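Local coordinates for protein Asp/Glu-specific dipeptidyl-peptidase (Flavobacterium psychrophilum, PDB 5JXF) that removes dipeptides from the N-terminus of oligopeptides as a serine peptidase of family S46, strictly requiring aspartate or glutamate at the P1 position, at residues 289-294 / 578-583; 191-196 / 563-568; 39-44 / 587-592. All blocks are in the same frame, centred on the assembly; numbering follows the deposited sequence.

The three contacts touch one another, contacts 1 and 2 lying on the same side of the chain's centre. The centres of contacts 1 and 2 are about 9 Å apart, those of contacts 1 and 3 about 14 Å and those of contacts 2 and 3 about 20 Å. Their second segments follow one another in sequence: helix 547-571, the loop 578-583 and strand 586-591, an outermost strand of the eight-stranded antiparallel sheet. The first segments come from the N-terminal loop 39-44, the hairpin turn 191-196 and the loop 289-294. Contacts 1 and 2 interlock along the chain, and contact 3 encloses both. Contacts 1 and 3 come near Arg-680, which probably sets P1 specificity, whereas contact 2 lies away from the active site.

Contact 1: residues 289-294 / 578-583; sequences TQEYLP and FPDANS
The carbonyl oxygen of Phe-578 receives the phenol OH of Tyr-292 at 2.6 Å, in the carbonyl plane and on a lone pair, at a C=O...O angle of 137°. Tyr-292 OH also lies over one face of the Phe-578 ring, offset toward its rim and 3.7 Å from Phe-578 CD1. The second polar link runs from Glu-291 N to Asp-580 OD1, 2.9 Å long and nearly straight, meeting the carboxylate on its syn side. Asp-580 reaches it with CG anti to its own carbonyl carbon (chi1 -84°), which leaves OD2 at the edge of the Tyr-292 ring, 3.7 Å from CD2. Two loops are joined, one leading from strand 279-284 into helix 295-325, the other from helix 547-571 into strand 586-591, near the pocket that holds the aspartate of the bound dipeptide. The side chain of Thr-289 lies about 7 Å from that of Arg-680, the residue probably responsible for P1 specificity. Carbon contacts add to these bonds: Glu-291 CG rests 3.6 Å from Phe-578 CZ, and Thr-289 CB lies 3.9 Å from Ala-581 CB. Arg-586 donates to the carbonyls of Pro-579 and Asp-580.

Contact 2: residues 191-196 / 563-568; sequences TFFEGN and IYMKAQ
The turn after strand 186-192 comes up against one side of helix 547-571, with Phe-193 CA 6.5 Å from Met-565 CA and Asn-196 next to Lys-566. No hydrogen bond links the two segments themselves; van der Waals packing joins them. Met-565 carries most of it. With CG anti to the backbone N (chi1 -169°), Met-565 sets CG 3.5 Å from Phe-193 O, while the bends farther along the chain bring CE to the edge of the Phe-193 ring, 3.9 Å from CD1. Glu-194 crosses the methionine at about a right angle, its CG 4.1 Å from Met-565 CB. On the other flank the amide of Asn-196 meets the first part of Lys-566, with OD1 3.2 Å from Lys-566 CB; the lysine then runs on along the helix to a salt bridge with Glu-570. The same amide folds back on its own turn: ND2 donates to Phe-193 O at 2.9 Å, approaching nearly along the C=O axis, and this carbonyl also accepts from Asn-196 N. A further bond from ND2 goes to the carbonyl of Arg-562, in the preceding turn of the helix. An alanine here would lose both ND2 bonds, and the turn would probably be held less firmly against the helix, with the Arg-562 carbonyl left without this donor. Gly-195, with a positive phi of 121°, completes the tight reversal linking strand 186-192 to its antiparallel partner, strand 197-214, in a β-hairpin. The hairpin tip thus leans on helix 547-571, whose Tyr-564 and Ala-567 pack instead against helix 360-375, while Phe-192 on the strand side touches Ile-199 and Phe-201 of strand 197-214.

Contact 3: residues 39-44 / 587-592; sequences GMWIPS and VTYGKV
Trp-41, with CG anti to its carbonyl carbon (chi1 -51°), and Tyr-589, with CG flanked by both the backbone N and the carbonyl carbon (chi1 45°), set their rings side by side in nearly parallel planes. The planes are 20° apart but offset so strongly that little of one ring lies over the other: the centroid of the indole five-membered ring lies 5.6 Å from that of the tyrosine, and Trp-41 CD1 meets Tyr-589 CE1 at 3.8 Å. The tyrosine OH is held by Glu-53 and Asn-50 of helix 49-57, against which the tryptophan also packs. The backbones beside them form a single antiparallel bridge, a hydrogen-bonded pair of Trp-41 and Val-587. Trp-41 N donates to Val-587 O at 2.7 Å, and Val-587 N returns a bond to Trp-41 O at 2.8 Å. The N-terminal loop thus pairs with strand 586-591, an outermost strand of the eight-stranded sheet, on the edge not taken by strand 279-284. One residue farther along, Thr-588 OG1 donates to Gly-39 O at 3.0 Å, an almost straight approach to the carbonyl, and is itself bonded to His-656 N. Pro-43 CB closes the other end against Val-587 CG2, 3.9 Å away. The Met-40 side chain leads away from the strand to touch His-656 and Thr-658, and lies about 8 Å from the bound aspartate.

Contact 1: residues 289-294 / 578-583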
ATOM      1  N   THR A 289       8.266  23.483 -15.423  1.00 54.58           N
ATOM      2  CA  THR A 289       9.333  22.569 -15.054  1.00 54.55           C
ATOM      3  C   THR A 289      10.559  23.384 -14.646  1.00 63.85           C
ATOM      4  O   THR A 289      10.728  24.506 -15.114  1.00 59.85           O
ATOM      5  CB  THR A 289       9.602  21.584 -16.218  1.00 59.15           C
ATOM      6  OG1 THR A 289       9.012  20.303 -15.907  1.00 62.07           O
ATOM      7  CG2 THR A 289      11.051  21.436 -16.533  1.00 59.33           C
ATOM      8  N   GLN A 290      11.367  22.852 -13.722  1.00 57.81           N
ATOM      9  CA  GLN A 290      12.571  23.539 -13.253  1.00 56.78           C
ATOM     10  C   GLN A 290      13.725  22.561 -13.091  1.00 54.74           C
ATOM     11  O   GLN A 290      14.148  22.303 -11.978  1.00 52.08           O
ATOM     12  CB  GLN A 290      12.317  24.234 -11.912  1.00 61.94           C
ATOM     13  CG  GLN A 290      11.155  25.198 -11.923  1.00 66.75           C
ATOM     14  CD  GLN A 290      10.989  25.932 -10.613  1.00 72.45           C
ATOM     15  OE1 GLN A 290      11.327  27.114 -10.504  1.00 77.75           O
ATOM     16  NE2 GLN A 290      10.435  25.251  -9.619  1.00 75.57           N
ATOM     17  N   GLU A 291      14.227  22.007 -14.190  1.00 57.16           N
ATOM     18  CA  GLU A 291      15.223  20.944 -14.094  1.00 58.51           C
ATOM     19  C   GLU A 291      16.606  21.471 -13.753  1.00 63.85           C
ATOM     20  O   GLU A 291      17.507  20.698 -13.418  1.00 64.45           O
ATOM     21  CB  GLU A 291      15.307  20.151 -15.402  1.00 61.09           C
ATOM     22  CG  GLU A 291      14.004  19.493 -15.863  1.00 64.61           C
ATOM     23  CD  GLU A 291      13.431  18.513 -14.856  1.00 64.91           C
ATOM     24  OE1 GLU A 291      14.180  17.998 -13.998  1.00 67.18           O
ATOM     25  OE2 GLU A 291      12.213  18.267 -14.927  1.00 62.58           O
ATOM     26  N   TYR A 292      16.780  22.785 -13.841  1.00 63.37           N
ATOM     27  CA  TYR A 292      18.119  23.345 -13.785  1.00 68.91           C
ATOM     28  C   TYR A 292      18.364  24.237 -12.571  1.00 71.58           C
ATOM     29  O   TYR A 292      19.185  25.153 -12.620  1.00 71.65           O
ATOM     30  CB  TYR A 292      18.377  24.108 -15.073  1.00 64.18           C
ATOM     31  CG  TYR A 292      18.050  23.268 -16.279  1.00 69.60           C
ATOM     32  CD1 TYR A 292      18.871  22.214 -16.650  1.00 70.27           C
ATOM     33  CD2 TYR A 292      16.898  23.504 -17.032  1.00 67.05           C
ATOM     34  CE1 TYR A 292      18.574  21.435 -17.746  1.00 69.90           C
ATOM     35  CE2 TYR A 292      16.591  22.723 -18.127  1.00 64.72           C
ATOM     36  CZ  TYR A 292      17.433  21.688 -18.477  1.00 66.78           C
ATOM     37  OH  TYR A 292      17.143  20.902 -19.564  1.00 60.01           O
ATOM     38  N   LEU A 293      17.656  23.957 -11.485  1.00 72.35           N
ATOM     39  CA  LEU A 293      17.776  24.755 -10.277  1.00 66.15           C
ATOM     40  C   LEU A 293      19.104  24.499  -9.581  1.00 71.68           C
ATOM     41  O   LEU A 293      19.736  23.468  -9.791  1.00 72.90           O
ATOM     42  CB  LEU A 293      16.617  24.459  -9.326  1.00 60.27           C
ATOM     43  CG  LEU A 293      15.269  25.066  -9.710  1.00 58.84           C
ATOM     44  CD1 LEU A 293      14.194  24.672  -8.715  1.00 60.71           C
ATOM     45  CD2 LEU A 293      15.375  26.575  -9.831  1.00 55.09           C
ATOM     46  N   PRO A 294      19.546  25.463  -8.767  1.00 74.86           N
ATOM     47  CA  PRO A 294      20.686  25.299  -7.866  1.00 75.52           C
ATOM     48  C   PRO A 294      20.312  24.432  -6.678  1.00 73.46           C
ATOM     49  O   PRO A 294      19.122  24.239  -6.444  1.00 74.09           O
ATOM     50  CB  PRO A 294      20.952  26.721  -7.407  1.00 75.82           C
ATOM     51  CG  PRO A 294      19.564  27.300  -7.374  1.00 75.46           C
ATOM     52  CD  PRO A 294      18.966  26.810  -8.647  1.00 71.13           C
ATOM     53  N   PHE A 578      16.983  20.430 -22.682  1.00 59.76           N
ATOM     54  CA  PHE A 578      15.690  20.855 -23.184  1.00 57.68           C
ATOM     55  C   PHE A 578      15.210  22.037 -22.365  1.00 58.72           C
ATOM     56  O   PHE A 578      15.543  22.146 -21.197  1.00 63.12           O
ATOM     57  CB  PHE A 578      14.677  19.707 -23.125  1.00 59.22           C
ATOM     58  CG  PHE A 578      14.476  19.137 -21.747  1.00 60.70           C
ATOM     59  CD1 PHE A 578      15.338  18.171 -21.249  1.00 60.62           C
ATOM     60  CD2 PHE A 578      13.398  19.537 -20.964  1.00 62.35           C
ATOM     61  CE1 PHE A 578      15.141  17.623 -19.981  1.00 60.22           C
ATOM     62  CE2 PHE A 578      13.190  18.990 -19.689  1.00 53.36           C
ATOM     63  CZ  PHE A 578      14.066  18.035 -19.201  1.00 53.89           C
ATOM     64  N   PRO A 579      14.431  22.935 -22.981  1.00 58.91           N
ATOM     65  CA  PRO A 579      13.893  24.089 -22.258  1.00 56.81           C
ATOM     66  C   PRO A 579      12.868  23.662 -21.220  1.00 57.02           C
ATOM     67  O   PRO A 579      12.131  22.703 -21.456  1.00 55.57           O
ATOM     68  CB  PRO A 579      13.234  24.918 -23.368  1.00 52.07           C
ATOM     69  CG  PRO A 579      12.907  23.939 -24.411  1.00 51.37           C
ATOM     70  CD  PRO A 579      14.031  22.946 -24.395  1.00 50.08           C
ATOM     71  N   ASP A 580      12.814  24.376 -20.102  1.00 52.22           N
ATOM     72  CA  ASP A 580      11.848  24.097 -19.041  1.00 49.17           C
ATOM     73  C   ASP A 580      10.465  24.227 -19.652  1.00 48.51           C
ATOM     74  O   ASP A 580      10.295  24.966 -20.606  1.00 48.09           O
ATOM     75  CB  ASP A 580      12.022  25.070 -17.860  1.00 49.94           C
ATOM     76  CG  ASP A 580      13.118  24.626 -16.853  1.00 60.87           C
ATOM     77  OD1 ASP A 580      13.190  23.429 -16.490  1.00 60.58           O
ATOM     78  OD2 ASP A 580      13.901  25.491 -16.397  1.00 56.41           O
ATOM     79  N   ALA A 581       9.477  23.511 -19.133  1.00 44.93           N
ATOM     80  CA  ALA A 581       8.119  23.675 -19.641  1.00 48.69           C
ATOM     81  C   ALA A 581       7.648  25.093 -19.343  1.00 50.76           C
ATOM     82  O   ALA A 581       8.034  25.680 -18.330  1.00 51.37           O
ATOM     83  CB  ALA A 581       7.169  22.641 -19.019  1.00 53.37           C
ATOM     84  N   ASN A 582       6.817  25.636 -20.227  1.00 42.34           N
ATOM     85  CA  ASN A 582       6.282  26.980 -20.076  1.00 45.31           C
ATOM     86  C   ASN A 582       4.931  27.112 -20.738  1.00 47.50           C
ATOM     87  O   ASN A 582       4.641  28.133 -21.374  1.00 48.14           O
ATOM     88  CB  ASN A 582       7.256  28.015 -20.657  1.00 49.18           C
ATOM     89  CG  ASN A 582       7.494  27.826 -22.150  1.00 52.38           C
ATOM     90  OD1 ASN A 582       7.027  26.857 -22.756  1.00 55.45           O
ATOM     91  ND2 ASN A 582       8.246  28.746 -22.744  1.00 50.71           N
ATOM     92  N   SER A 583       4.122  26.063 -20.593  1.00 43.20           N
ATOM     93  CA  SER A 583       2.779  25.983 -21.162  1.00 43.06           C
ATOM     94  C   SER A 583       2.754  26.175 -22.694  1.00 45.89           C
ATOM     95  O   SER A 583       1.793  26.717 -23.239  1.00 39.00           O
ATOM     96  CB  SER A 583       1.848  27.001 -20.494  1.00 43.57           C
ATOM     97  OG  SER A 583       2.121  27.106 -19.116  1.00 62.72           O
TER

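Contact 2: residues 191-196 / 563-568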
ATOM      1  N   THR A 191       8.296  32.847 -23.215  1.00 59.21           N
ATOM      2  CA  THR A 191       9.684  32.918 -22.799  1.00 59.78           C
ATOM      3  C   THR A 191      10.257  31.523 -22.591  1.00 56.04           C
ATOM      4  O   THR A 191       9.631  30.674 -21.966  1.00 59.32           O
ATOM      5  CB  THR A 191       9.819  33.725 -21.515  1.00 63.69           C
ATOM      6  OG1 THR A 191       8.961  34.866 -21.587  1.00 62.85           O
ATOM      7  CG2 THR A 191      11.246  34.164 -21.319  1.00 55.55           C
ATOM      8  N   PHE A 192      11.449  31.287 -23.130  1.00 54.99           N
ATOM      9  CA  PHE A 192      12.120  29.996 -22.993  1.00 56.82           C
ATOM     10  C   PHE A 192      13.496  30.125 -22.330  1.00 60.84           C
ATOM     11  O   PHE A 192      14.148  31.174 -22.416  1.00 60.81           O
ATOM     12  CB  PHE A 192      12.288  29.325 -24.363  1.00 55.60           C
ATOM     13  CG  PHE A 192      11.002  28.841 -24.988  1.00 56.13           C
ATOM     14  CD1 PHE A 192      10.075  29.737 -25.504  1.00 53.90           C
ATOM     15  CD2 PHE A 192      10.741  27.475 -25.094  1.00 49.08           C
ATOM     16  CE1 PHE A 192       8.900  29.281 -26.087  1.00 47.07           C
ATOM     17  CE2 PHE A 192       9.569  27.006 -25.691  1.00 45.86           C
ATOM     18  CZ  PHE A 192       8.647  27.902 -26.183  1.00 48.53           C
ATOM     19  N   PHE A 193      13.938  29.043 -21.692  1.00 54.21           N
ATOM     20  CA  PHE A 193      15.264  28.971 -21.082  1.00 57.27           C
ATOM     21  C   PHE A 193      15.504  30.151 -20.149  1.00 67.40           C
ATOM     22  O   PHE A 193      16.587  30.744 -20.156  1.00 78.58           O
ATOM     23  CB  PHE A 193      16.362  28.935 -22.153  1.00 64.49           C
ATOM     24  CG  PHE A 193      16.487  27.616 -22.875  1.00 65.36           C
ATOM     25  CD1 PHE A 193      17.001  26.502 -22.231  1.00 67.41           C
ATOM     26  CD2 PHE A 193      16.145  27.507 -24.214  1.00 66.17           C
ATOM     27  CE1 PHE A 193      17.140  25.289 -22.902  1.00 64.91           C
ATOM     28  CE2 PHE A 193      16.279  26.297 -24.891  1.00 65.11           C
ATOM     29  CZ  PHE A 193      16.774  25.186 -24.230  1.00 64.29           C
ATOM     30  N   GLU A 194      14.474  30.513 -19.388  1.00 65.00           N
ATOM     31  CA  GLU A 194      14.584  31.521 -18.326  1.00 67.50           C
ATOM     32  C   GLU A 194      14.847  32.918 -18.879  1.00 70.42           C
ATOM     33  O   GLU A 194      15.198  33.825 -18.131  1.00 79.11           O
ATOM     34  CB  GLU A 194      15.691  31.138 -17.335  1.00 75.02           C
ATOM     35  CG  GLU A 194      15.450  29.816 -16.606  1.00 81.77           C
ATOM     36  CD  GLU A 194      14.433  29.931 -15.478  1.00 90.08           C
ATOM     37  OE1 GLU A 194      13.976  31.061 -15.194  1.00 93.24           O
ATOM     38  OE2 GLU A 194      14.083  28.884 -14.888  1.00 90.17           O
ATOM     39  N   GLY A 195      14.685  33.084 -20.188  1.00 70.08           N
ATOM     40  CA  GLY A 195      14.828  34.388 -20.816  1.00 69.68           C
ATOM     41  C   GLY A 195      15.893  34.460 -21.891  1.00 68.78           C
ATOM     42  O   GLY A 195      16.095  35.514 -22.508  1.00 70.73           O
ATOM     43  N   ASN A 196      16.582  33.345 -22.118  1.00 67.15           N
ATOM     44  CA  ASN A 196      17.607  33.276 -23.157  1.00 74.46           C
ATOM     45  C   ASN A 196      17.023  33.138 -24.558  1.00 74.51           C
ATOM     46  O   ASN A 196      17.736  33.252 -25.553  1.00 68.60           O
ATOM     47  CB  ASN A 196      18.556  32.109 -22.888  1.00 79.54           C
ATOM     48  CG  ASN A 196      19.494  32.377 -21.735  1.00 81.33           C
ATOM     49  OD1 ASN A 196      20.475  33.106 -21.879  1.00 84.77           O
ATOM     50  ND2 ASN A 196      19.213  31.771 -20.585  1.00 82.25           N
ATOM     51  N   ILE A 563      21.032  33.565 -16.031  1.00 79.07           N
ATOM     52  CA  ILE A 563      22.447  33.424 -16.380  1.00 80.22           C
ATOM     53  C   ILE A 563      22.944  32.008 -16.117  1.00 80.66           C
ATOM     54  O   ILE A 563      23.730  31.455 -16.892  1.00 82.32           O
ATOM     55  CB  ILE A 563      23.317  34.411 -15.595  1.00 89.52           C
ATOM     56  CG1 ILE A 563      22.940  35.847 -15.947  1.00 93.88           C
ATOM     57  CG2 ILE A 563      24.800  34.176 -15.868  1.00 92.61           C
ATOM     58  CD1 ILE A 563      23.745  36.870 -15.182  1.00 94.78           C
ATOM     59  N   TYR A 564      22.477  31.431 -15.016  1.00 75.96           N
ATOM     60  CA  TYR A 564      22.806  30.058 -14.668  1.00 76.73           C
ATOM     61  C   TYR A 564      22.368  29.121 -15.796  1.00 79.10           C
ATOM     62  O   TYR A 564      23.086  28.182 -16.147  1.00 80.94           O
ATOM     63  CB  TYR A 564      22.138  29.673 -13.344  1.00 78.97           C
ATOM     64  CG  TYR A 564      22.611  28.366 -12.745  1.00 81.17           C
ATOM     65  CD1 TYR A 564      23.865  27.844 -13.045  1.00 82.23           C
ATOM     66  CD2 TYR A 564      21.790  27.647 -11.889  1.00 82.14           C
ATOM     67  CE1 TYR A 564      24.287  26.646 -12.498  1.00 84.42           C
ATOM     68  CE2 TYR A 564      22.195  26.450 -11.340  1.00 81.58           C
ATOM     69  CZ  TYR A 564      23.441  25.949 -11.646  1.00 85.26           C
ATOM     70  OH  TYR A 564      23.836  24.753 -11.089  1.00 84.10           O
ATOM     71  N   MET A 565      21.196  29.398 -16.367  1.00 72.87           N
ATOM     72  CA  MET A 565      20.655  28.607 -17.474  1.00 71.94           C
ATOM     73  C   MET A 565      21.566  28.691 -18.697  1.00 68.96           C
ATOM     74  O   MET A 565      21.960  27.671 -19.265  1.00 71.53           O
ATOM     75  CB  MET A 565      19.243  29.086 -17.828  1.00 74.25           C
ATOM     76  CG  MET A 565      18.460  28.174 -18.777  1.00 67.14           C
ATOM     77  SD  MET A 565      18.150  26.535 -18.075  1.00 77.53           S
ATOM     78  CE  MET A 565      19.144  25.513 -19.160  1.00 55.77           C
ATOM     79  N   LYS A 566      21.904  29.919 -19.084  1.00 68.15           N
ATOM     80  CA  LYS A 566      22.803  30.166 -20.213  1.00 76.98           C
ATOM     81  C   LYS A 566      24.162  29.505 -20.010  1.00 81.07           C
ATOM     82  O   LYS A 566      24.757  28.979 -20.951  1.00 80.60           O
ATOM     83  CB  LYS A 566      22.977  31.672 -20.428  1.00 79.03           C
ATOM     84  CG  LYS A 566      23.967  32.065 -21.519  1.00 85.85           C
ATOM     85  CD  LYS A 566      24.057  33.587 -21.635  1.00 89.59           C
ATOM     86  CE  LYS A 566      25.293  34.036 -22.393  1.00 87.90           C
ATOM     87  NZ  LYS A 566      25.312  33.535 -23.793  1.00 87.83           N
ATOM     88  N   ALA A 567      24.643  29.531 -18.773  1.00 84.98           N
ATOM     89  CA  ALA A 567      25.931  28.939 -18.443  1.00 90.40           C
ATOM     90  C   ALA A 567      25.924  27.450 -18.740  1.00 91.95           C
ATOM     91  O   ALA A 567      26.851  26.923 -19.356  1.00 97.17           O
ATOM     92  CB  ALA A 567      26.274  29.184 -16.984  1.00 89.08           C
ATOM     93  N   GLN A 568      24.866  26.778 -18.303  1.00 89.20           N
ATOM     94  CA  GLN A 568      24.753  25.338 -18.487  1.00 86.44           C
ATOM     95  C   GLN A 568      24.601  24.999 -19.967  1.00 81.99           C
ATOM     96  O   GLN A 568      25.112  23.982 -20.434  1.00 84.03           O
ATOM     97  CB  GLN A 568      23.586  24.783 -17.665  1.00 79.96           C
ATOM     98  CG  GLN A 568      23.815  24.870 -16.158  1.00 79.25           C
ATOM     99  CD  GLN A 568      22.668  24.296 -15.346  1.00 76.80           C
ATOM    100  OE1 GLN A 568      22.333  23.109 -15.452  1.00 72.23           O
ATOM    101  NE2 GLN A 568      22.062  25.140 -14.518  1.00 76.73           N
TER

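Contact 3: residues 39-44 / 587-592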
ATOM      1  N   GLY A  39      12.843  14.662 -20.982  1.00 55.07           N
ATOM      2  CA  GLY A  39      12.840  15.767 -21.930  1.00 56.35           C
ATOM      3  C   GLY A  39      11.499  16.157 -22.528  1.00 58.36           C
ATOM      4  O   GLY A  39      10.636  15.307 -22.730  1.00 54.56           O
ATOM      5  N   MET A  40      11.328  17.453 -22.807  1.00 51.30           N
ATOM      6  CA  MET A  40      10.109  17.969 -23.417  1.00 50.86           C
ATOM      7  C   MET A  40      10.504  18.911 -24.556  1.00 51.97           C
ATOM      8  O   MET A  40      10.928  20.040 -24.319  1.00 50.23           O
ATOM      9  CB  MET A  40       9.230  18.698 -22.392  1.00 49.08           C
ATOM     10  CG  MET A  40       8.978  17.931 -21.092  1.00 50.97           C
ATOM     11  SD  MET A  40       8.291  18.934 -19.749  1.00 52.93           S
ATOM     12  CE  MET A  40       7.703  17.640 -18.627  1.00 55.07           C
ATOM     13  N   TRP A  41      10.338  18.444 -25.786  1.00 50.06           N
ATOM     14  CA  TRP A  41      10.981  19.068 -26.943  1.00 51.49           C
ATOM     15  C   TRP A  41      10.049  19.945 -27.771  1.00 46.15           C
ATOM     16  O   TRP A  41       8.883  19.629 -27.972  1.00 46.77           O
ATOM     17  CB  TRP A  41      11.599  17.973 -27.825  1.00 50.21           C
ATOM     18  CG  TRP A  41      12.452  17.054 -27.003  1.00 54.72           C
ATOM     19  CD1 TRP A  41      12.089  15.840 -26.483  1.00 58.21           C
ATOM     20  CD2 TRP A  41      13.788  17.296 -26.560  1.00 53.10           C
ATOM     21  NE1 TRP A  41      13.127  15.305 -25.761  1.00 60.53           N
ATOM     22  CE2 TRP A  41      14.183  16.180 -25.791  1.00 59.34           C
ATOM     23  CE3 TRP A  41      14.697  18.345 -26.745  1.00 57.04           C
ATOM     24  CZ2 TRP A  41      15.446  16.086 -25.206  1.00 62.90           C
ATOM     25  CZ3 TRP A  41      15.947  18.249 -26.172  1.00 60.23           C
ATOM     26  CH2 TRP A  41      16.314  17.130 -25.411  1.00 65.50           C
ATOM     27  N   ILE A  42      10.586  21.060 -28.242  1.00 48.41           N
ATOM     28  CA  ILE A  42       9.868  21.931 -29.154  1.00 47.91           C
ATOM     29  C   ILE A  42       9.687  21.199 -30.463  1.00 44.41           C
ATOM     30  O   ILE A  42      10.666  20.796 -31.082  1.00 53.01           O
ATOM     31  CB  ILE A  42      10.625  23.252 -29.368  1.00 50.72           C
ATOM     32  CG1 ILE A  42      10.866  23.914 -28.017  1.00 48.49           C
ATOM     33  CG2 ILE A  42       9.832  24.165 -30.287  1.00 51.06           C
ATOM     34  CD1 ILE A  42      11.716  25.142 -28.081  1.00 47.54           C
ATOM     35  N   PRO A  43       8.431  21.021 -30.890  1.00 44.19           N
ATOM     36  CA  PRO A  43       8.118  20.064 -31.949  1.00 43.29           C
ATOM     37  C   PRO A  43       8.715  20.436 -33.307  1.00 49.25           C
ATOM     38  O   PRO A  43       8.818  19.577 -34.178  1.00 47.54           O
ATOM     39  CB  PRO A  43       6.586  20.096 -32.008  1.00 42.26           C
ATOM     40  CG  PRO A  43       6.158  20.705 -30.726  1.00 46.88           C
ATOM     41  CD  PRO A  43       7.223  21.680 -30.375  1.00 43.36           C
ATOM     42  N   SER A  44       9.106  21.691 -33.484  1.00 46.18           N
ATOM     43  CA  SER A  44       9.722  22.108 -34.742  1.00 48.17           C
ATOM     44  C   SER A  44      11.228  21.821 -34.750  1.00 58.31           C
ATOM     45  O   SER A  44      11.908  22.072 -35.741  1.00 58.53           O
ATOM     46  CB  SER A  44       9.463  23.602 -34.993  1.00 50.38           C
ATOM     47  OG  SER A  44       9.912  24.382 -33.894  1.00 56.33           O
ATOM     48  N   VAL A 587       6.793  17.911 -27.416  1.00 42.85           N
ATOM     49  CA  VAL A 587       6.715  16.502 -27.671  1.00 45.55           C
ATOM     50  C   VAL A 587       7.651  15.795 -26.692  1.00 40.63           C
ATOM     51  O   VAL A 587       8.726  16.303 -26.385  1.00 40.63           O
ATOM     52  CB  VAL A 587       7.102  16.189 -29.122  1.00 48.06           C
ATOM     53  CG1 VAL A 587       7.224  14.687 -29.339  1.00 40.67           C
ATOM     54  CG2 VAL A 587       6.078  16.792 -30.061  1.00 47.97           C
ATOM     55  N   THR A 588       7.218  14.641 -26.193  1.00 40.06           N
ATOM     56  CA  THR A 588       8.091  13.741 -25.450  1.00 40.12           C
ATOM     57  C   THR A 588       7.771  12.318 -25.912  1.00 46.24           C
ATOM     58  O   THR A 588       6.660  12.044 -26.367  1.00 53.89           O
ATOM     59  CB  THR A 588       7.897  13.892 -23.919  1.00 46.93           C
ATOM     60  OG1 THR A 588       8.778  13.001 -23.216  1.00 52.10           O
ATOM     61  CG2 THR A 588       6.467  13.599 -23.515  1.00 37.61           C
ATOM     62  N   TYR A 589       8.747  11.422 -25.821  1.00 40.34           N
ATOM     63  CA  TYR A 589       8.565  10.057 -26.292  1.00 39.74           C
ATOM     64  C   TYR A 589       9.228   9.062 -25.355  1.00 41.41           C
ATOM     65  O   TYR A 589      10.019   9.437 -24.491  1.00 38.72           O
ATOM     66  CB  TYR A 589       9.152   9.879 -27.683  1.00 46.68           C
ATOM     67  CG  TYR A 589      10.514  10.502 -27.786  1.00 45.62           C
ATOM     68  CD1 TYR A 589      10.646  11.830 -28.170  1.00 49.22           C
ATOM     69  CD2 TYR A 589      11.668   9.784 -27.486  1.00 42.59           C
ATOM     70  CE1 TYR A 589      11.868  12.429 -28.238  1.00 46.62           C
ATOM     71  CE2 TYR A 589      12.920  10.390 -27.567  1.00 43.30           C
ATOM     72  CZ  TYR A 589      12.996  11.720 -27.960  1.00 46.53           C
ATOM     73  OH  TYR A 589      14.186  12.384 -28.071  1.00 48.87           O
ATOM     74  N   GLY A 590       8.946   7.788 -25.567  1.00 46.78           N
ATOM     75  CA  GLY A 590       9.580   6.750 -24.785  1.00 55.44           C
ATOM     76  C   GLY A 590       8.926   5.437 -25.118  1.00 51.87           C
ATOM     77  O   GLY A 590       8.623   5.179 -26.284  1.00 50.54           O
ATOM     78  N   LYS A 591       8.679   4.621 -24.096  1.00 44.26           N
ATOM     79  CA  LYS A 591       8.080   3.325 -24.332  1.00 46.57           C
ATOM     80  C   LYS A 591       7.229   2.858 -23.156  1.00 46.17           C
ATOM     81  O   LYS A 591       7.424   3.287 -22.023  1.00 51.24           O
ATOM     82  CB  LYS A 591       9.178   2.300 -24.637  1.00 50.95           C
ATOM     83  CG  LYS A 591      10.144   2.123 -23.483  1.00 53.53           C
ATOM     84  CD  LYS A 591      11.488   1.593 -23.939  1.00 65.00           C
ATOM     85  CE  LYS A 591      11.399   0.159 -24.403  1.00 71.09           C
ATOM     86  NZ  LYS A 591      12.641  -0.274 -25.089  1.00 74.67           N
ATOM     87  N   VAL A 592       6.270   1.989 -23.456  1.00 47.53           N
ATOM     88  CA  VAL A 592       5.493   1.313 -22.441  1.00 43.58           C
ATOM     89  C   VAL A 592       6.459   0.466 -21.578  1.00 48.10           C
ATOM     90  O   VAL A 592       7.110  -0.454 -22.071  1.00 54.85           O
ATOM     91  CB  VAL A 592       4.389   0.436 -23.083  1.00 42.91           C
ATOM     92  CG1 VAL A 592       3.606  -0.291 -22.021  1.00 41.00           C
ATOM     93  CG2 VAL A 592       3.450   1.285 -23.957  1.00 41.73           C
TER